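PDB 3BEM: putative NAD(P)H nitroreductase MhqN from Bacillus subtilis, which binds FMN and is a putative NAD(P)H-dependent nitroreductase that may contribute to the breakdown of aromatic compounds. Local coordinates for residues L56-Y61 with K96-Q101; S129-R134 with R140-R145; I169-E174 with V189-I194. The protein carries 3 engineered substitutions. One frame throughout, in Å; residues are numbered along the deposited sequence. Where two conformers were deposited one is given.

Contact 1 (L56-Y61 with K96-Q101); sequences LQHTKY and KQAYQQ
Leu-56 lays both methyls of its fork on the backbone of the opposing turn, CD1 3.7 Å from Tyr-99 CA and CD2 3.7 Å from Ala-98 O. Its CG stands anti to the carbonyl carbon (chi1 -70°), which carries the fork over the 3-10 segment 98-101. Shortening this leucine to an alanine would probably open a gap beside Tyr-99 CA and CB, where its CD1 now packs. A water links the carbonyl oxygens, donating to Leu-56 O at 2.7 Å and to Ala-98 O at 2.9 Å, and Lys-209 of the second subunit also bonds to Leu-56 O. Two residues on comes His-58, whose imidazole meets the Ala-98 methyl obliquely: His-58 CD2 lies 3.4 Å from Ala-98 CB. At the far end of that ring NE2 is bonded to Tyr-131 OH, while the histidine backbone pairs with Asp-95 as the chain enters strand 59-64. The contact thus joins the lead-in of this strand to the loop between strand 88-95 and helix 102-111. Its chemistry is mainly apolar, a leucine on the Ala-98/Tyr-99 backbone and an imidazole against the Ala-98 methyl, with the two carbonyl oxygens, which cannot bond to each other, reconciled by a shared water.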
# COMPACT_ATOMS: atom_id res chain seq x y z
N LEU B 56 -13.94 0.19 5.78
CA LEU B 56 -14.27 1.61 5.88
C LEU B 56 -13.93 2.41 4.62
O LEU B 56 -14.43 3.53 4.46
CB LEU B 56 -13.63 2.24 7.10
CG LEU B 56 -14.22 1.79 8.43
CD1 LEU B 56 -13.34 2.33 9.50
CD2 LEU B 56 -15.66 2.32 8.58
N GLN B 57 -13.10 1.84 3.71
CA GLN B 57 -12.88 2.48 2.40
C GLN B 57 -12.44 3.98 2.60
O GLN B 57 -13.06 4.93 2.10
CB GLN B 57 -14.12 2.30 1.57
CG GLN B 57 -14.43 0.86 1.29
CD GLN B 57 -15.86 0.66 0.80
OE1 GLN B 57 -16.14 1.01 -0.33
NE2 GLN B 57 -16.76 0.14 1.67
N HIS B 58 -11.31 4.11 3.29
CA HIS B 58 -10.73 5.36 3.75
C HIS B 58 -10.30 6.31 2.63
O HIS B 58 -10.17 7.50 2.86
CB HIS B 58 -9.49 5.10 4.61
CG HIS B 58 -9.70 4.13 5.72
ND1 HIS B 58 -9.97 2.79 5.48
CD2 HIS B 58 -9.64 4.27 7.06
CE1 HIS B 58 -10.07 2.16 6.64
NE2 HIS B 58 -9.88 3.04 7.62
N THR B 59 -10.05 5.76 1.45
CA THR B 59 -9.32 6.43 0.39
C THR B 59 -10.23 7.21 -0.53
O THR B 59 -11.31 6.72 -0.95
CB THR B 59 -8.45 5.43 -0.45
OG1 THR B 59 -7.76 4.53 0.40
CG2 THR B 59 -7.40 6.14 -1.34
N LYS B 60 -9.81 8.43 -0.83
CA LYS B 60 -10.38 9.23 -1.89
C LYS B 60 -9.29 9.64 -2.86
O LYS B 60 -8.11 9.75 -2.48
CB LYS B 60 -11.16 10.44 -1.34
CG LYS B 60 -12.45 10.05 -0.60
CD LYS B 60 -13.52 11.19 -0.56
CE LYS B 60 -14.95 10.61 -0.43
NZ LYS B 60 -16.00 11.53 -0.94
N TYR B 61 -9.67 9.83 -4.11
CA TYR B 61 -8.76 10.36 -5.13
C TYR B 61 -9.27 11.67 -5.72
O TYR B 61 -10.46 11.76 -6.11
CB TYR B 61 -8.53 9.36 -6.25
CG TYR B 61 -7.84 8.06 -5.85
CD1 TYR B 61 -8.56 7.04 -5.26
CD2 TYR B 61 -6.50 7.86 -6.13
CE1 TYR B 61 -7.94 5.87 -4.86
CE2 TYR B 61 -5.88 6.71 -5.77
CZ TYR B 61 -6.60 5.70 -5.14
OH TYR B 61 -5.92 4.58 -4.80
N LYS B 96 -9.24 10.77 7.75
CA LYS B 96 -8.93 10.60 9.16
C LYS B 96 -10.18 10.36 10.01
O LYS B 96 -10.09 9.88 11.14
CB LYS B 96 -8.17 11.82 9.67
CG LYS B 96 -6.77 11.95 9.09
CD LYS B 96 -6.03 13.20 9.55
CE LYS B 96 -6.59 14.46 9.00
NZ LYS B 96 -5.74 15.66 9.35
N GLN B 97 -11.35 10.64 9.47
CA GLN B 97 -12.65 10.37 10.15
C GLN B 97 -13.45 9.26 9.45
O GLN B 97 -14.68 9.21 9.53
CB GLN B 97 -13.49 11.67 10.21
CG GLN B 97 -12.78 12.79 10.92
CD GLN B 97 -12.36 12.41 12.35
OE1 GLN B 97 -11.22 12.64 12.75
NE2 GLN B 97 -13.27 11.81 13.09
N ALA B 98 -12.73 8.35 8.75
CA ALA B 98 -13.38 7.26 7.98
C ALA B 98 -14.36 6.46 8.84
O ALA B 98 -15.40 6.03 8.37
CB ALA B 98 -12.33 6.29 7.38
N TYR B 99 -14.03 6.28 10.10
CA TYR B 99 -14.82 5.42 10.94
C TYR B 99 -16.24 5.93 11.15
O TYR B 99 -17.13 5.16 11.46
CB TYR B 99 -14.13 5.26 12.28
CG TYR B 99 -14.09 6.52 13.11
CD1 TYR B 99 -13.08 7.46 12.93
CD2 TYR B 99 -15.08 6.80 14.05
CE1 TYR B 99 -13.04 8.62 13.67
CE2 TYR B 99 -15.04 7.97 14.78
CZ TYR B 99 -14.01 8.86 14.59
OH TYR B 99 -13.99 10.02 15.31
N GLN B 100 -16.43 7.24 10.99
CA GLN B 100 -17.78 7.84 11.07
C GLN B 100 -18.75 7.33 10.04
O GLN B 100 -19.96 7.52 10.20
CB GLN B 100 -17.73 9.37 10.99
CG GLN B 100 -17.10 9.98 12.23
CD GLN B 100 -16.73 11.47 12.11
OE1 GLN B 100 -16.23 12.05 13.07
NE2 GLN B 100 -16.95 12.07 10.95
N GLN B 101 -18.27 6.71 8.97
CA GLN B 101 -19.20 6.15 7.98
C GLN B 101 -19.50 4.67 8.21
O GLN B 101 -20.10 4.04 7.37
CB GLN B 101 -18.66 6.31 6.58
CG GLN B 101 -18.27 7.71 6.18
CD GLN B 101 -17.83 7.78 4.72
OE1 GLN B 101 -18.27 6.98 3.88
NE2 GLN B 101 -16.95 8.73 4.42
O HOH W 1 -15.41 5.77 5.51

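Contact 2 (S129-R134 with R140-R145)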
# COMPACT_ATOMS: atom_id res chain seq x y z
N SER B 129 -15.60 2.45 18.19
CA SER B 129 -14.82 2.44 19.39
C SER B 129 -13.38 1.98 19.17
O SER B 129 -12.52 2.46 19.86
CB SER B 129 -15.50 1.64 20.51
OG SER B 129 -15.45 0.26 20.24
N PHE B 130 -13.13 1.08 18.23
CA PHE B 130 -11.75 0.71 17.88
C PHE B 130 -10.92 1.97 17.55
O PHE B 130 -9.83 2.16 18.07
CB PHE B 130 -11.72 -0.25 16.70
CG PHE B 130 -10.39 -0.92 16.50
CD1 PHE B 130 -9.42 -0.34 15.71
CD2 PHE B 130 -10.11 -2.13 17.11
CE1 PHE B 130 -8.20 -0.94 15.51
CE2 PHE B 130 -8.88 -2.75 16.92
CZ PHE B 130 -7.91 -2.14 16.13
N TYR B 131 -11.46 2.85 16.72
CA TYR B 131 -10.80 4.09 16.37
C TYR B 131 -10.77 5.11 17.50
O TYR B 131 -9.72 5.60 17.87
CB TYR B 131 -11.43 4.73 15.12
CG TYR B 131 -11.00 4.04 13.83
CD1 TYR B 131 -11.46 2.76 13.50
CD2 TYR B 131 -10.05 4.64 13.00
CE1 TYR B 131 -11.06 2.14 12.32
CE2 TYR B 131 -9.65 4.01 11.79
CZ TYR B 131 -10.13 2.76 11.48
OH TYR B 131 -9.68 2.14 10.34
N GLU B 132 -11.92 5.40 18.07
CA GLU B 132 -11.97 6.40 19.15
C GLU B 132 -11.13 6.00 20.36
O GLU B 132 -10.49 6.86 20.96
CB GLU B 132 -13.41 6.68 19.58
CG GLU B 132 -14.34 7.27 18.52
CD GLU B 132 -14.17 8.77 18.28
OE1 GLU B 132 -13.07 9.35 18.54
OE2 GLU B 132 -15.18 9.37 17.82
N ASN B 133 -11.11 4.71 20.72
CA ASN B 133 -10.30 4.26 21.84
C ASN B 133 -8.80 4.49 21.62
O ASN B 133 -8.07 4.73 22.56
CB ASN B 133 -10.53 2.78 22.20
CG ASN B 133 -11.92 2.52 22.82
OD1 ASN B 133 -12.67 3.45 23.19
ND2 ASN B 133 -12.28 1.25 22.90
N ARG B 134 -8.35 4.39 20.37
CA ARG B 134 -6.94 4.50 20.05
C ARG B 134 -6.53 5.97 19.88
O ARG B 134 -5.41 6.33 20.25
CB ARG B 134 -6.57 3.66 18.81
CG ARG B 134 -6.62 2.16 19.05
CD ARG B 134 -5.83 1.35 18.02
NE ARG B 134 -5.63 -0.02 18.48
CZ ARG B 134 -4.73 -0.87 17.97
NH1 ARG B 134 -3.94 -0.51 16.96
NH2 ARG B 134 -4.63 -2.10 18.46
N ARG B 140 -5.01 8.92 12.00
CA ARG B 140 -4.15 9.39 10.93
C ARG B 140 -3.30 8.26 10.35
O ARG B 140 -3.10 8.20 9.13
CB ARG B 140 -3.28 10.55 11.45
CG ARG B 140 -2.39 11.15 10.41
CD ARG B 140 -1.79 12.47 10.89
NE ARG B 140 -0.93 12.93 9.83
CZ ARG B 140 0.34 12.58 9.70
NH1 ARG B 140 0.93 11.85 10.62
NH2 ARG B 140 1.00 12.99 8.62
N ASP B 141 -2.76 7.41 11.22
CA ASP B 141 -2.03 6.22 10.77
C ASP B 141 -2.90 5.40 9.80
O ASP B 141 -2.39 4.91 8.78
CB ASP B 141 -1.69 5.28 11.92
CG ASP B 141 -0.67 5.82 12.89
OD1 ASP B 141 -0.06 6.87 12.59
OD2 ASP B 141 -0.50 5.14 13.94
N GLU B 142 -4.18 5.26 10.15
CA GLU B 142 -5.13 4.48 9.37
C GLU B 142 -5.40 5.11 8.03
O GLU B 142 -5.49 4.41 7.00
CB GLU B 142 -6.44 4.29 10.17
CG GLU B 142 -6.32 3.14 11.14
CD GLU B 142 -6.27 1.78 10.43
OE1 GLU B 142 -7.31 1.29 9.97
OE2 GLU B 142 -5.17 1.22 10.31
N ALA B 143 -5.46 6.43 8.01
CA ALA B 143 -5.60 7.20 6.76
C ALA B 143 -4.43 6.88 5.83
O ALA B 143 -4.63 6.61 4.65
CB ALA B 143 -5.63 8.67 7.06
N ILE B 144 -3.20 6.94 6.36
CA ILE B 144 -2.00 6.69 5.57
C ILE B 144 -1.93 5.24 5.12
O ILE B 144 -1.70 4.95 3.95
CB ILE B 144 -0.75 7.09 6.37
CG1 ILE B 144 -0.75 8.60 6.62
CG2 ILE B 144 0.53 6.65 5.64
CD1 ILE B 144 0.36 9.05 7.61
N ARG B 145 -2.20 4.31 6.05
CA ARG B 145 -2.07 2.88 5.77
C ARG B 145 -3.05 2.42 4.70
O ARG B 145 -2.68 1.79 3.72
CB ARG B 145 -2.20 2.09 7.05
CG ARG B 145 -2.30 0.60 6.88
CD ARG B 145 -1.91 -0.16 8.22
NE ARG B 145 -2.53 0.50 9.36
CZ ARG B 145 -1.89 0.99 10.40
NH1 ARG B 145 -0.59 0.79 10.58
NH2 ARG B 145 -2.57 1.65 11.31
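Tyr-131 and Glu-142 cross at about a right angle, the phenol coming from helix 117-134 and the carboxylate from helix 136-161, and their planes are turned 59° apart. The glutamate stem lies obliquely against the ring, CG 3.5 Å from Tyr-131 CE2, and bends at chi2 (-70°) to bring its carboxylate round to the hydroxyl. There Tyr-131 OH and Glu-142 OE1 stand 2.5 Å apart, a weak hydrogen bond at a distance short enough to be treated with caution; the hydroxyl is also bonded to His-58 NE2. The other oxygen is held within its own helix. Arg-145 comes side-on and points two nitrogens at Glu-142 OE2, NE at 2.9 Å and NH2 at 2.8 Å, with this oxygen nearly in the guanidinium plane. NE meets it almost head-on to the C-O bond, whereas NH2 uses the anti lone pair. Arg-145 also reaches the second subunit, through a weak bond from NH1 to Val-189 O there. At this corner between consecutive helices, the buried carboxylate therefore depends chiefly on Arg-145, whose two bonds hold OE2 in place and whose charge probably offsets its own, while OE1 lies beside the Tyr-131 hydroxyl through the weak bond alone.

Contact 3 (I169-E174 with V189-I194); sequences IGFDAE and VMMITI. With FMN (flavin mononucleotide), chain G.
Phe-171 lies against strand 186-195 just where the strand is irregular: Val-189 and Met-190 both face Val-92, a classic beta bulge, and Phe-171 CE2 comes 3.6 Å from Met-191 N immediately past it. The strand belongs to the central sheet of this nitroreductase-family fold, whose four strands from this chain are antiparallel, and the segment 169-174 leads from the outer strand 164-168 to helix 173-180, with Asp-172 as N-cap. With CG set between backbone N and carbonyl carbon (chi1 66°), the phenylalanine ring is turned onto the strand, where it slides past the selenomethionine Met-191 in the opposite direction. In one of the two modelled conformers of Met-191, its CE is 3.7 Å from Phe-171 CG, and its SE is 5.2 Å from the Phe-171 ring centroid, an oblique Met-aromatic contact. The CG1 branch of Ile-169 reaches the strand at Val-189, with CD1 3.7 Å from Val-189 O. Its second branch serves the cofactor, CG2 packing 3.6 Å from FMN C6. The second subunit closes in as well: its Arg-145 packs on Ile-169 and Met-190, and its Arg-134 bonds to Phe-171 O. Between the two hydrophobic residues, Gly-170 forms the centre of an inverse gamma turn, and a CB at this position would clash with FMN O4. The turn offers two successive backbone N-H groups to the flavin: Ile-169 N donates to FMN N5 at 2.9 Å, and Gly-170 N donates to FMN O4 at 3.0 Å with an N-H...O angle of 147°.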
# COMPACT_ATOMS: atom_id res chain seq x y z
N ILE B 169 6.07 11.75 -2.98
CA ILE B 169 5.89 12.37 -1.67
C ILE B 169 6.59 13.72 -1.61
O ILE B 169 6.48 14.45 -0.62
CB ILE B 169 6.41 11.44 -0.55
CG1 ILE B 169 5.85 11.84 0.82
CG2 ILE B 169 7.96 11.39 -0.54
CD1 ILE B 169 4.39 11.80 0.94
N GLY B 170 7.31 14.07 -2.68
CA GLY B 170 7.97 15.34 -2.80
C GLY B 170 7.08 16.52 -3.10
O GLY B 170 7.14 17.07 -4.16
N PHE B 171 6.20 16.85 -2.18
CA PHE B 171 5.24 17.96 -2.30
C PHE B 171 4.91 18.55 -0.96
O PHE B 171 5.07 17.89 0.08
CB PHE B 171 3.96 17.51 -3.04
CG PHE B 171 3.14 16.51 -2.30
CD1 PHE B 171 2.22 16.90 -1.36
CD2 PHE B 171 3.30 15.14 -2.57
CE1 PHE B 171 1.46 15.95 -0.67
CE2 PHE B 171 2.55 14.18 -1.87
CZ PHE B 171 1.63 14.59 -0.91
N ASP B 172 4.43 19.80 -0.99
CA ASP B 172 3.98 20.52 0.20
C ASP B 172 2.48 20.24 0.36
O ASP B 172 1.66 20.76 -0.39
CB ASP B 172 4.27 22.01 -0.02
CG ASP B 172 3.82 22.91 1.13
OD1 ASP B 172 2.92 22.56 1.93
OD2 ASP B 172 4.37 24.02 1.19
N ALA B 173 2.12 19.39 1.32
CA ALA B 173 0.74 18.93 1.51
C ALA B 173 -0.22 20.07 1.76
O ALA B 173 -1.30 20.12 1.19
CB ALA B 173 0.65 17.94 2.64
N GLU B 174 0.19 20.99 2.62
CA GLU B 174 -0.59 22.19 2.91
C GLU B 174 -0.89 23.02 1.68
O GLU B 174 -2.01 23.47 1.49
CB GLU B 174 0.19 23.10 3.86
CG GLU B 174 0.18 22.70 5.31
CD GLU B 174 0.47 23.93 6.18
OE1 GLU B 174 -0.38 24.85 6.17
OE2 GLU B 174 1.53 23.98 6.84
N VAL B 189 -2.00 11.71 1.34
CA VAL B 189 -1.11 10.58 1.61
C VAL B 189 -0.01 10.44 0.55
O VAL B 189 1.12 10.16 0.88
CB VAL B 189 -1.92 9.30 1.76
CG1 VAL B 189 -1.00 8.01 1.87
CG2 VAL B 189 -2.97 9.45 2.95
N MSE B 190 -0.35 10.68 -0.70
CA MSE B 190 0.63 10.68 -1.79
C MSE B 190 0.05 11.33 -3.01
O MSE B 190 -1.14 11.58 -3.08
CB MSE B 190 1.17 9.27 -2.11
CG MSE B 190 0.42 8.29 -2.79
SE MSE B 190 1.68 6.67 -2.99
CE MSE B 190 1.16 6.09 -1.25
N MSE B 191 0.96 11.63 -3.91
CA MSE B 191 0.63 12.11 -5.24
C MSE B 191 1.06 11.00 -6.22
O MSE B 191 2.06 10.33 -6.01
CB MSE B 191 1.36 13.42 -5.47
CG MSE B 191 1.18 14.04 -6.80
SE MSE B 191 2.27 15.72 -6.85
CE MSE B 191 1.29 16.58 -5.46
N ILE B 192 0.29 10.79 -7.28
CA ILE B 192 0.67 9.86 -8.33
C ILE B 192 0.48 10.54 -9.65
O ILE B 192 -0.65 10.94 -9.96
CB ILE B 192 -0.17 8.57 -8.31
CG1 ILE B 192 -0.07 7.88 -6.92
CG2 ILE B 192 0.30 7.61 -9.42
CD1 ILE B 192 -1.05 6.70 -6.74
N THR B 193 1.55 10.62 -10.42
CA THR B 193 1.42 11.04 -11.81
C THR B 193 1.20 9.82 -12.67
O THR B 193 1.74 8.74 -12.40
CB THR B 193 2.62 11.85 -12.32
OG1 THR B 193 3.85 11.27 -11.88
CG2 THR B 193 2.54 13.27 -11.85
N ILE B 194 0.44 10.00 -13.76
CA ILE B 194 0.18 8.94 -14.71
C ILE B 194 0.37 9.48 -16.12
O ILE B 194 0.08 10.65 -16.40
CB ILE B 194 -1.24 8.33 -14.50
CG1 ILE B 194 -1.43 7.13 -15.41
CG2 ILE B 194 -2.35 9.41 -14.72
CD1 ILE B 194 -2.66 6.32 -15.08
N1 FMN G . 9.82 9.79 -7.44
C2 FMN G . 9.97 11.11 -7.79
O2 FMN G . 10.52 11.34 -8.87
N3 FMN G . 9.52 12.12 -6.98
C4 FMN G . 8.94 11.86 -5.74
O4 FMN G . 8.44 12.82 -5.12
C4A FMN G . 8.78 10.52 -5.39
N5 FMN G . 8.22 10.20 -4.15
C5A FMN G . 7.97 8.87 -3.89
C6 FMN G . 7.29 8.55 -2.70
C7 FMN G . 7.00 7.22 -2.40
C7M FMN G . 6.00 6.95 -1.28
C8 FMN G . 7.40 6.19 -3.25
C8M FMN G . 6.74 4.82 -3.13
C9 FMN G . 8.13 6.49 -4.40
C9A FMN G . 8.38 7.82 -4.74
N10 FMN G . 9.07 8.14 -5.92
C10 FMN G . 9.21 9.49 -6.24
C1' FMN G . 9.64 7.05 -6.76
C2' FMN G . 10.83 6.31 -6.17
O2' FMN G . 12.00 7.09 -6.37
C3' FMN G . 10.95 4.97 -6.89
O3' FMN G . 9.75 4.21 -6.58
C4' FMN G . 12.23 4.20 -6.59
O4' FMN G . 13.37 4.96 -7.03
C5' FMN G . 12.20 2.82 -7.31
O5' FMN G . 12.03 2.94 -8.74
P FMN G . 11.19 1.79 -9.48
O1P FMN G . 11.90 0.50 -9.23
O2P FMN G . 9.89 1.93 -8.77
O3P FMN G . 11.15 2.16 -10.94

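How the contacts relate
Along the chain the three contacts follow in series, each closing before the next opens, and all belong to the same nitroreductase-family fold. Contacts 1 and 2 are neighbours, their centres about 10 Å apart, and they meet directly: Leu-56 and the CB of Tyr-99 pack on Tyr-131. Contact 3 lies further off; its centre is about 19 Å from that of contact 1 and about 22 Å from that of contact 2. It shares the antiparallel sheet with contact 1, whereas helix 136-161 ties it to contact 2, the carbonyls of Ala-143 and Ile-144 packing on Val-189. All three touch the second subunit, so the homodimer interface links them too: contact 2 reaches contact 3 of the partner.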